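Local coordinates for protein cellulase (Xanthomonas axonopodis pv. citri, PDB 4W7W) that probably hydrolyses the beta-1,4 linkages of cellulose as a family 5 glycoside hydrolase, binding cello-oligosaccharide chains in its cleft, at residues F70-L83 against D124-L137. Numbering follows the deposited sequence.
Sequences FLWERVQPELNGPL and DVPAGALADLWRRL
Trp-72 lies against the start of helix 127-141, in a hollow lined by Ala-129, Leu-130 and Leu-133 of the helix and Val-125 just before it. Its CG stands anti to the backbone N (chi1 -170°), which swings the indole out to the helix. Leu-130 CD1 sits over one face, 4.3 Å from the centroid of the six-membered ring, a CH-pi contact. Leu-133 CG packs over the same face, near the pyrrole end, 3.6 Å from Trp-72 NE1. The indole N-H bonds in plane to Gln-76 OE1. Gln-76 NE2 donates to Asp-132 OD2 (3.0 Å), amide and carboxylate nearly coplanar, and to Gly-81 O. Together these three bonds fix the amide's rotation. Asp-132 also forms salt bridges with Arg-135 and Arg-136. Gly-81 O sits over the centre of one face of the Arg-136 guanidinium, without a hydrogen bond. Arg-136 NH2 donates to Asn-80 O (3.0 Å), a bent bond from above the carbonyl plane. A water joins Gln-76 OE1, Asn-80 N and Ala-129 O. Leu-79 CD2 rests on Ala-129 CB. Leu-83 slides past Arg-136 CB, its CD1 against Leu-137 CD2 (3.9 Å). The contact joins the short helix and loop after the second strand to the helix between the third and fourth strands, in a (beta/alpha)8 barrel.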
ATOM      1  N   PHE A  70       1.395  -9.034  -1.619  1.00  5.23           N
ATOM      2  CA  PHE A  70       1.960 -10.356  -1.849  1.00  5.46           C
ATOM      3  C   PHE A  70       3.377 -10.350  -1.291  1.00  5.57           C
ATOM      4  O   PHE A  70       3.926  -9.295  -0.953  1.00  5.86           O
ATOM      5  CB  PHE A  70       1.942 -10.755  -3.329  1.00  6.10           C
ATOM      6  CG  PHE A  70       2.752  -9.851  -4.193  1.00  6.07           C
ATOM      7  CD1 PHE A  70       2.169  -8.727  -4.714  1.00  8.41           C
ATOM      8  CD2 PHE A  70       4.083 -10.100  -4.462  1.00  6.68           C
ATOM      9  CE1 PHE A  70       2.866  -7.854  -5.505  1.00 10.55           C
ATOM     10  CE2 PHE A  70       4.815  -9.216  -5.238  1.00  8.39           C
ATOM     11  CZ  PHE A  70       4.201  -8.099  -5.771  1.00  9.46           C
ATOM     12  N   LEU A  71       3.941 -11.540  -1.121  1.00  5.96           N
ATOM     13  CA  LEU A  71       5.257 -11.646  -0.479  1.00  6.36           C
ATOM     14  C   LEU A  71       6.403 -11.748  -1.455  1.00  6.02           C
ATOM     15  O   LEU A  71       6.386 -12.532  -2.429  1.00  6.24           O
ATOM     16  CB  LEU A  71       5.352 -12.863   0.422  1.00  6.89           C
ATOM     17  CG  LEU A  71       4.353 -12.905   1.573  1.00  7.77           C
ATOM     18  CD1 LEU A  71       4.685 -14.082   2.461  1.00  8.53           C
ATOM     19  CD2 LEU A  71       4.374 -11.602   2.364  1.00  8.67           C
ATOM     20  N   TRP A  72       7.447 -10.981  -1.159  1.00  6.03           N
ATOM     21  CA  TRP A  72       8.708 -11.062  -1.875  1.00  6.28           C
ATOM     22  C   TRP A  72       9.206 -12.505  -1.949  1.00  6.63           C
ATOM     23  O   TRP A  72       9.614 -12.983  -3.000  1.00  6.98           O
ATOM     24  CB  TRP A  72       9.707 -10.140  -1.166  1.00  6.21           C
ATOM     25  CG  TRP A  72      10.995  -9.889  -1.870  1.00  6.22           C
ATOM     26  CD1 TRP A  72      11.449 -10.442  -3.036  1.00  6.83           C
ATOM     27  CD2 TRP A  72      12.027  -9.023  -1.401  1.00  6.40           C
ATOM     28  NE1 TRP A  72      12.711  -9.974  -3.310  1.00  7.38           N
ATOM     29  CE2 TRP A  72      13.083  -9.090  -2.331  1.00  7.27           C
ATOM     30  CE3 TRP A  72      12.161  -8.205  -0.274  1.00  6.83           C
ATOM     31  CZ2 TRP A  72      14.263  -8.374  -2.163  1.00  7.58           C
ATOM     32  CZ3 TRP A  72      13.340  -7.511  -0.093  1.00  7.77           C
ATOM     33  CH2 TRP A  72      14.372  -7.595  -1.038  1.00  7.90           C
ATOM     34  N   GLU A  73       9.139 -13.217  -0.829  1.00  6.44           N
ATOM     35  CA  GLU A  73       9.651 -14.579  -0.763  1.00  7.38           C
ATOM     36  C   GLU A  73       8.877 -15.552  -1.629  1.00  7.04           C
ATOM     37  O   GLU A  73       9.423 -16.588  -2.030  1.00  7.96           O
ATOM     38  CB  GLU A  73       9.626 -15.083   0.671  1.00  8.30           C
ATOM     39  CG  GLU A  73      10.473 -14.276   1.646  1.00  9.53           C
ATOM     40  CD  GLU A  73       9.760 -13.093   2.293  1.00  9.72           C
ATOM     41  OE1 GLU A  73       8.676 -12.667   1.838  1.00  8.19           O
ATOM     42  OE2 GLU A  73      10.323 -12.536   3.259  1.00 11.78           O
ATOM     43  N   ARG A  74       7.595 -15.250  -1.886  1.00  6.59           N
ATOM     44  CA  ARG A  74       6.764 -16.115  -2.705  1.00  6.36           C
ATOM     45  C   ARG A  74       6.904 -15.806  -4.190  1.00  6.42           C
ATOM     46  O   ARG A  74       6.814 -16.736  -5.006  1.00  7.62           O
ATOM     47  CB  ARG A  74       5.299 -16.050  -2.254  1.00  6.68           C
ATOM     48  CG  ARG A  74       5.118 -16.660  -0.879  1.00  7.04           C
ATOM     49  CD  ARG A  74       3.676 -16.656  -0.382  1.00  7.54           C
ATOM     50  NE  ARG A  74       3.608 -17.370   0.890  1.00  7.39           N
ATOM     51  CZ  ARG A  74       2.836 -17.054   1.925  1.00  7.55           C
ATOM     52  NH1 ARG A  74       1.966 -16.058   1.872  1.00  7.18           N
ATOM     53  NH2 ARG A  74       2.940 -17.771   3.037  1.00  8.98           N
ATOM     54  N   VAL A  75       7.157 -14.541  -4.555  1.00  6.41           N
ATOM     55  CA  VAL A  75       7.347 -14.224  -5.962  1.00  6.69           C
ATOM     56  C   VAL A  75       8.790 -14.408  -6.419  1.00  6.78           C
ATOM     57  O   VAL A  75       9.040 -14.577  -7.611  1.00  7.18           O
ATOM     58  CB  VAL A  75       6.820 -12.806  -6.282  1.00  7.56           C
ATOM     59  CG1 VAL A  75       7.809 -11.722  -5.900  1.00  7.53           C
ATOM     60  CG2 VAL A  75       6.419 -12.691  -7.741  1.00  8.37           C
ATOM     61  N   GLN A  76       9.739 -14.364  -5.484  1.00  6.68           N
ATOM     62  CA  GLN A  76      11.172 -14.490  -5.811  1.00  7.13           C
ATOM     63  C   GLN A  76      11.822 -15.317  -4.728  1.00  7.47           C
ATOM     64  O   GLN A  76      12.347 -14.765  -3.767  1.00  8.02           O
ATOM     65  CB  GLN A  76      11.847 -13.118  -5.946  1.00  7.00           C
ATOM     66  CG  GLN A  76      13.226 -13.217  -6.571  1.00  7.06           C
ATOM     67  CD  GLN A  76      13.966 -11.883  -6.635  1.00  7.52           C
ATOM     68  OE1 GLN A  76      13.806 -11.019  -5.767  1.00  8.16           O
ATOM     69  NE2 GLN A  76      14.767 -11.698  -7.659  1.00  8.16           N
ATOM     70  N   PRO A  77      11.792 -16.659  -4.886  1.00  8.27           N
ATOM     71  CA  PRO A  77      12.212 -17.538  -3.792  1.00  9.50           C
ATOM     72  C   PRO A  77      13.705 -17.553  -3.476  1.00  9.25           C
ATOM     73  O   PRO A  77      14.092 -18.077  -2.433  1.00 10.51           O
ATOM     74  CB  PRO A  77      11.741 -18.932  -4.236  1.00 12.19           C
ATOM     75  CG  PRO A  77      10.791 -18.720  -5.343  1.00 13.95           C
ATOM     76  CD  PRO A  77      11.059 -17.384  -5.940  1.00  9.23           C
ATOM     77  N   GLU A  78      14.525 -16.968  -4.342  1.00  9.67           N
ATOM     78  CA  GLU A  78      15.941 -16.744  -4.046  1.00 10.42           C
ATOM     79  C   GLU A  78      16.275 -15.324  -4.404  1.00 10.71           C
ATOM     80  O   GLU A  78      15.898 -14.849  -5.476  1.00 10.90           O
ATOM     81  CB  GLU A  78      16.807 -17.686  -4.855  1.00 12.86           C
ATOM     82  CG  GLU A  78      16.663 -19.136  -4.454  1.00 18.22           C
ATOM     83  CD  GLU A  78      17.276 -19.450  -3.094  1.00 22.68           C
ATOM     84  OE1 GLU A  78      18.114 -18.651  -2.603  0.70 28.48           O
ATOM     85  OE2 GLU A  78      16.920 -20.494  -2.512  0.50 33.99           O
ATOM     86  N   LEU A  79      16.977 -14.632  -3.514  1.00 11.30           N
ATOM     87  CA  LEU A  79      17.390 -13.268  -3.807  1.00 12.53           C
ATOM     88  C   LEU A  79      18.188 -13.239  -5.100  1.00 11.20           C
ATOM     89  O   LEU A  79      19.003 -14.127  -5.370  1.00 11.47           O
ATOM     90  CB  LEU A  79      18.228 -12.693  -2.679  1.00 14.44           C
ATOM     91  CG  LEU A  79      17.484 -12.383  -1.388  1.00 16.34           C
ATOM     92  CD1 LEU A  79      18.474 -11.894  -0.345  1.00 19.03           C
ATOM     93  CD2 LEU A  79      16.379 -11.362  -1.610  1.00 15.35           C
ATOM     94  N   ASN A  80      17.913 -12.214  -5.898  1.00 10.95           N
ATOM     95  CA  ASN A  80      18.550 -12.018  -7.188  1.00 11.50           C
ATOM     96  C   ASN A  80      18.225 -13.083  -8.224  1.00 11.41           C
ATOM     97  O   ASN A  80      18.807 -13.070  -9.315  1.00 14.29           O
ATOM     98  CB  ASN A  80      20.068 -11.820  -7.031  1.00 12.55           C
ATOM     99  CG  ASN A  80      20.389 -10.630  -6.153  1.00 14.00           C
ATOM    100  OD1 ASN A  80      21.101 -10.739  -5.159  1.00 19.70           O
ATOM    101  ND2 ASN A  80      19.848  -9.496  -6.512  1.00 13.57           N
ATOM    102  N   GLY A  81      17.270 -13.962  -7.927  1.00 11.10           N
ATOM    103  CA  GLY A  81      16.950 -15.061  -8.812  1.00 11.07           C
ATOM    104  C   GLY A  81      15.679 -14.854  -9.613  1.00  9.34           C
ATOM    105  O   GLY A  81      15.009 -13.839  -9.491  1.00  9.21           O
ATOM    106  N   PRO A  82      15.327 -15.845 -10.427  1.00  9.58           N
ATOM    107  CA  PRO A  82      14.154 -15.725 -11.269  1.00  9.78           C
ATOM    108  C   PRO A  82      12.865 -15.616 -10.475  1.00  9.15           C
ATOM    109  O   PRO A  82      12.764 -16.110  -9.351  1.00  9.88           O
ATOM    110  CB  PRO A  82      14.153 -17.022 -12.086  1.00 11.45           C
ATOM    111  CG  PRO A  82      14.968 -17.971 -11.286  1.00 15.31           C
ATOM    112  CD  PRO A  82      16.016 -17.136 -10.611  1.00 11.89           C
ATOM    113  N   LEU A  83      11.876 -14.976 -11.074  1.00  8.54           N
ATOM    114  CA  LEU A  83      10.555 -14.937 -10.462  1.00  8.61           C
ATOM    115  C   LEU A  83       9.918 -16.321 -10.516  1.00  8.27           C
ATOM    116  O   LEU A  83      10.120 -17.088 -11.456  1.00 10.51           O
ATOM    117  CB  LEU A  83       9.663 -13.952 -11.184  1.00  9.21           C
ATOM    118  CG  LEU A  83      10.141 -12.496 -11.196  1.00 10.13           C
ATOM    119  CD1 LEU A  83       9.125 -11.650 -11.957  1.00 12.31           C
ATOM    120  CD2 LEU A  83      10.392 -11.962  -9.792  1.00 10.45           C
ATOM    121  N   ASP A 124      22.886  -9.924   4.684  1.00 21.83           N
ATOM    122  CA  ASP A 124      21.945 -10.942   4.202  1.00 21.20           C
ATOM    123  C   ASP A 124      21.069 -10.426   3.060  1.00 17.02           C
ATOM    124  O   ASP A 124      20.748 -11.169   2.134  1.00 20.83           O
ATOM    125  CB  ASP A 124      21.023 -11.388   5.344  1.00 23.91           C
ATOM    126  CG  ASP A 124      21.767 -12.048   6.470  1.00 28.51           C
ATOM    127  OD1 ASP A 124      22.027 -13.264   6.365  1.00 35.50           O
ATOM    128  OD2 ASP A 124      22.083 -11.355   7.464  1.00 35.37           O
ATOM    129  N   VAL A 125      20.678  -9.153   3.141  1.00 15.68           N
ATOM    130  CA  VAL A 125      19.740  -8.563   2.183  1.00 13.94           C
ATOM    131  C   VAL A 125      20.216  -7.166   1.766  1.00 13.48           C
ATOM    132  O   VAL A 125      19.753  -6.156   2.280  1.00 14.53           O
ATOM    133  CB  VAL A 125      18.307  -8.485   2.758  1.00 13.96           C
ATOM    134  CG1 VAL A 125      17.315  -8.116   1.664  1.00 12.82           C
ATOM    135  CG2 VAL A 125      17.903  -9.790   3.422  1.00 14.79           C
ATOM    136  N   PRO A 126      21.156  -7.106   0.814  1.00 14.79           N
ATOM    137  CA  PRO A 126      21.606  -5.802   0.321  1.00 15.38           C
ATOM    138  C   PRO A 126      20.486  -5.041  -0.392  1.00 13.47           C
ATOM    139  O   PRO A 126      19.579  -5.664  -0.964  1.00 13.39           O
ATOM    140  CB  PRO A 126      22.727  -6.164  -0.660  1.00 17.00           C
ATOM    141  CG  PRO A 126      23.143  -7.543  -0.266  1.00 17.55           C
ATOM    142  CD  PRO A 126      21.877  -8.214   0.177  1.00 15.81           C
ATOM    143  N   ALA A 127      20.547  -3.707  -0.358  1.00 13.97           N
ATOM    144  CA  ALA A 127      19.556  -2.884  -1.053  1.00 14.31           C
ATOM    145  C   ALA A 127      19.419  -3.255  -2.527  1.00 12.37           C
ATOM    146  O   ALA A 127      18.314  -3.171  -3.095  1.00 12.62           O
ATOM    147  CB  ALA A 127      19.859  -1.391  -0.882  1.00 13.77           C
ATOM    148  N   GLY A 128      20.519  -3.687  -3.139  1.00 11.92           N
ATOM    149  CA  GLY A 128      20.452  -4.071  -4.534  1.00 11.81           C
ATOM    150  C   GLY A 128      19.503  -5.223  -4.792  1.00 10.53           C
ATOM    151  O   GLY A 128      18.988  -5.340  -5.898  1.00 11.59           O
ATOM    152  N   ALA A 129      19.283  -6.083  -3.796  1.00  9.79           N
ATOM    153  CA  ALA A 129      18.379  -7.221  -4.001  1.00  8.93           C
ATOM    154  C   ALA A 129      16.962  -6.716  -4.265  1.00  7.94           C
ATOM    155  O   ALA A 129      16.250  -7.281  -5.091  1.00  7.85           O
ATOM    156  CB  ALA A 129      18.398  -8.189  -2.827  1.00 10.16           C
ATOM    157  N   LEU A 130      16.544  -5.662  -3.568  1.00  7.64           N
ATOM    158  CA  LEU A 130      15.210  -5.091  -3.805  1.00  7.57           C
ATOM    159  C   LEU A 130      15.111  -4.476  -5.192  1.00  6.87           C
ATOM    160  O   LEU A 130      14.087  -4.587  -5.868  1.00  7.49           O
ATOM    161  CB  LEU A 130      14.878  -4.054  -2.751  1.00  7.14           C
ATOM    162  CG  LEU A 130      13.498  -3.399  -2.908  1.00  7.27           C
ATOM    163  CD1 LEU A 130      12.381  -4.421  -2.816  1.00  7.48           C
ATOM    164  CD2 LEU A 130      13.322  -2.307  -1.861  1.00  8.04           C
ATOM    165  N   ALA A 131      16.203  -3.854  -5.644  1.00  7.32           N
ATOM    166  CA  ALA A 131      16.227  -3.287  -6.995  1.00  7.71           C
ATOM    167  C   ALA A 131      16.087  -4.396  -8.044  1.00  7.42           C
ATOM    168  O   ALA A 131      15.435  -4.206  -9.063  1.00  8.12           O
ATOM    169  CB  ALA A 131      17.474  -2.445  -7.213  1.00  7.88           C
ATOM    170  N   ASP A 132      16.714  -5.547  -7.808  1.00  7.18           N
ATOM    171  CA  ASP A 132      16.585  -6.668  -8.735  1.00  7.49           C
ATOM    172  C   ASP A 132      15.150  -7.180  -8.810  1.00  7.59           C
ATOM    173  O   ASP A 132      14.624  -7.445  -9.900  1.00  7.63           O
ATOM    174  CB  ASP A 132      17.535  -7.807  -8.367  1.00  8.54           C
ATOM    175  CG  ASP A 132      17.428  -8.964  -9.332  1.00  9.13           C
ATOM    176  OD1 ASP A 132      18.006  -8.855 -10.443  1.00 11.18           O
ATOM    177  OD2 ASP A 132      16.784  -9.972  -9.001  1.00  9.52           O
ATOM    178  N   LEU A 133      14.508  -7.315  -7.653  1.00  6.59           N
ATOM    179  CA  LEU A 133      13.115  -7.717  -7.610  1.00  6.54           C
ATOM    180  C   LEU A 133      12.281  -6.780  -8.487  1.00  6.12           C
ATOM    181  O   LEU A 133      11.507  -7.225  -9.344  1.00  6.86           O
ATOM    182  CB  LEU A 133      12.633  -7.722  -6.159  1.00  6.39           C
ATOM    183  CG  LEU A 133      11.161  -8.029  -5.866  1.00  6.73           C
ATOM    184  CD1 LEU A 133      10.216  -6.876  -6.185  1.00  6.76           C
ATOM    185  CD2 LEU A 133      10.711  -9.319  -6.546  1.00  7.34           C
ATOM    186  N   TRP A 134      12.437  -5.471  -8.271  1.00  6.14           N
ATOM    187  CA  TRP A 134      11.612  -4.528  -8.996  1.00  6.43           C
ATOM    188  C   TRP A 134      11.977  -4.385 -10.457  1.00  6.15           C
ATOM    189  O   TRP A 134      11.115  -4.121 -11.277  1.00  6.60           O
ATOM    190  CB  TRP A 134      11.558  -3.177  -8.263  1.00  6.27           C
ATOM    191  CG  TRP A 134      10.525  -3.187  -7.174  1.00  5.82           C
ATOM    192  CD1 TRP A 134      10.725  -3.188  -5.832  1.00  5.92           C
ATOM    193  CD2 TRP A 134       9.120  -3.319  -7.378  1.00  5.71           C
ATOM    194  NE1 TRP A 134       9.522  -3.283  -5.178  1.00  5.78           N
ATOM    195  CE2 TRP A 134       8.522  -3.369  -6.113  1.00  5.49           C
ATOM    196  CE3 TRP A 134       8.308  -3.391  -8.511  1.00  6.26           C
ATOM    197  CZ2 TRP A 134       7.149  -3.480  -5.947  1.00  5.91           C
ATOM    198  CZ3 TRP A 134       6.948  -3.513  -8.347  1.00  6.62           C
ATOM    199  CH2 TRP A 134       6.373  -3.552  -7.088  1.00  6.83           C
ATOM    200  N   ARG A 135      13.250  -4.570 -10.807  1.00  6.35           N
ATOM    201  CA  ARG A 135      13.626  -4.687 -12.217  1.00  6.20           C
ATOM    202  C   ARG A 135      12.796  -5.785 -12.893  1.00  6.64           C
ATOM    203  O   ARG A 135      12.214  -5.587 -13.968  1.00  6.79           O
ATOM    204  CB  ARG A 135      15.112  -5.007 -12.353  1.00  6.50           C
ATOM    205  CG  ARG A 135      15.571  -5.268 -13.780  1.00  7.41           C
ATOM    206  CD  ARG A 135      17.050  -5.633 -13.870  1.00  8.40           C
ATOM    207  NE  ARG A 135      17.298  -6.942 -13.288  1.00  9.16           N
ATOM    208  CZ  ARG A 135      17.116  -8.099 -13.915  1.00  9.49           C
ATOM    209  NH1 ARG A 135      16.710  -8.119 -15.172  1.00 10.00           N
ATOM    210  NH2 ARG A 135      17.314  -9.237 -13.253  1.00 11.09           N
ATOM    211  N   ARG A 136      12.756  -6.936 -12.247  1.00  6.83           N
ATOM    212  CA  ARG A 136      12.064  -8.085 -12.815  1.00  7.23           C
ATOM    213  C   ARG A 136      10.562  -7.842 -12.916  1.00  6.97           C
ATOM    214  O   ARG A 136       9.954  -8.169 -13.935  1.00  7.98           O
ATOM    215  CB  ARG A 136      12.375  -9.321 -12.000  1.00  7.52           C
ATOM    216  CG  ARG A 136      13.823  -9.755 -12.096  1.00  8.08           C
ATOM    217  CD  ARG A 136      14.115 -10.880 -11.141  1.00  8.74           C
ATOM    218  NE  ARG A 136      15.509 -11.318 -11.113  1.00  9.05           N
ATOM    219  CZ  ARG A 136      16.015 -12.223 -11.935  1.00  9.63           C
ATOM    220  NH1 ARG A 136      15.294 -12.692 -12.937  1.00 10.46           N
ATOM    221  NH2 ARG A 136      17.264 -12.617 -11.789  1.00 12.80           N
ATOM    222  N   LEU A 137       9.941  -7.300 -11.873  1.00  6.60           N
ATOM    223  CA  LEU A 137       8.517  -6.998 -11.950  1.00  6.87           C
ATOM    224  C   LEU A 137       8.231  -5.926 -12.984  1.00  6.94           C
ATOM    225  O   LEU A 137       7.251  -6.022 -13.727  1.00  7.89           O
ATOM    226  CB  LEU A 137       7.924  -6.607 -10.599  1.00  7.03           C
ATOM    227  CG  LEU A 137       7.852  -7.730  -9.568  1.00  7.62           C
ATOM    228  CD1 LEU A 137       7.264  -7.186  -8.275  1.00  7.98           C
ATOM    229  CD2 LEU A 137       7.030  -8.902 -10.055  1.00  9.12           C
TER
HETATM  230  O   HOH W   1      16.282 -10.069  -5.114  1.00 10.18           O
HETATM  231  O   HOH W   2      19.941 -10.796 -10.742  1.00 23.09           O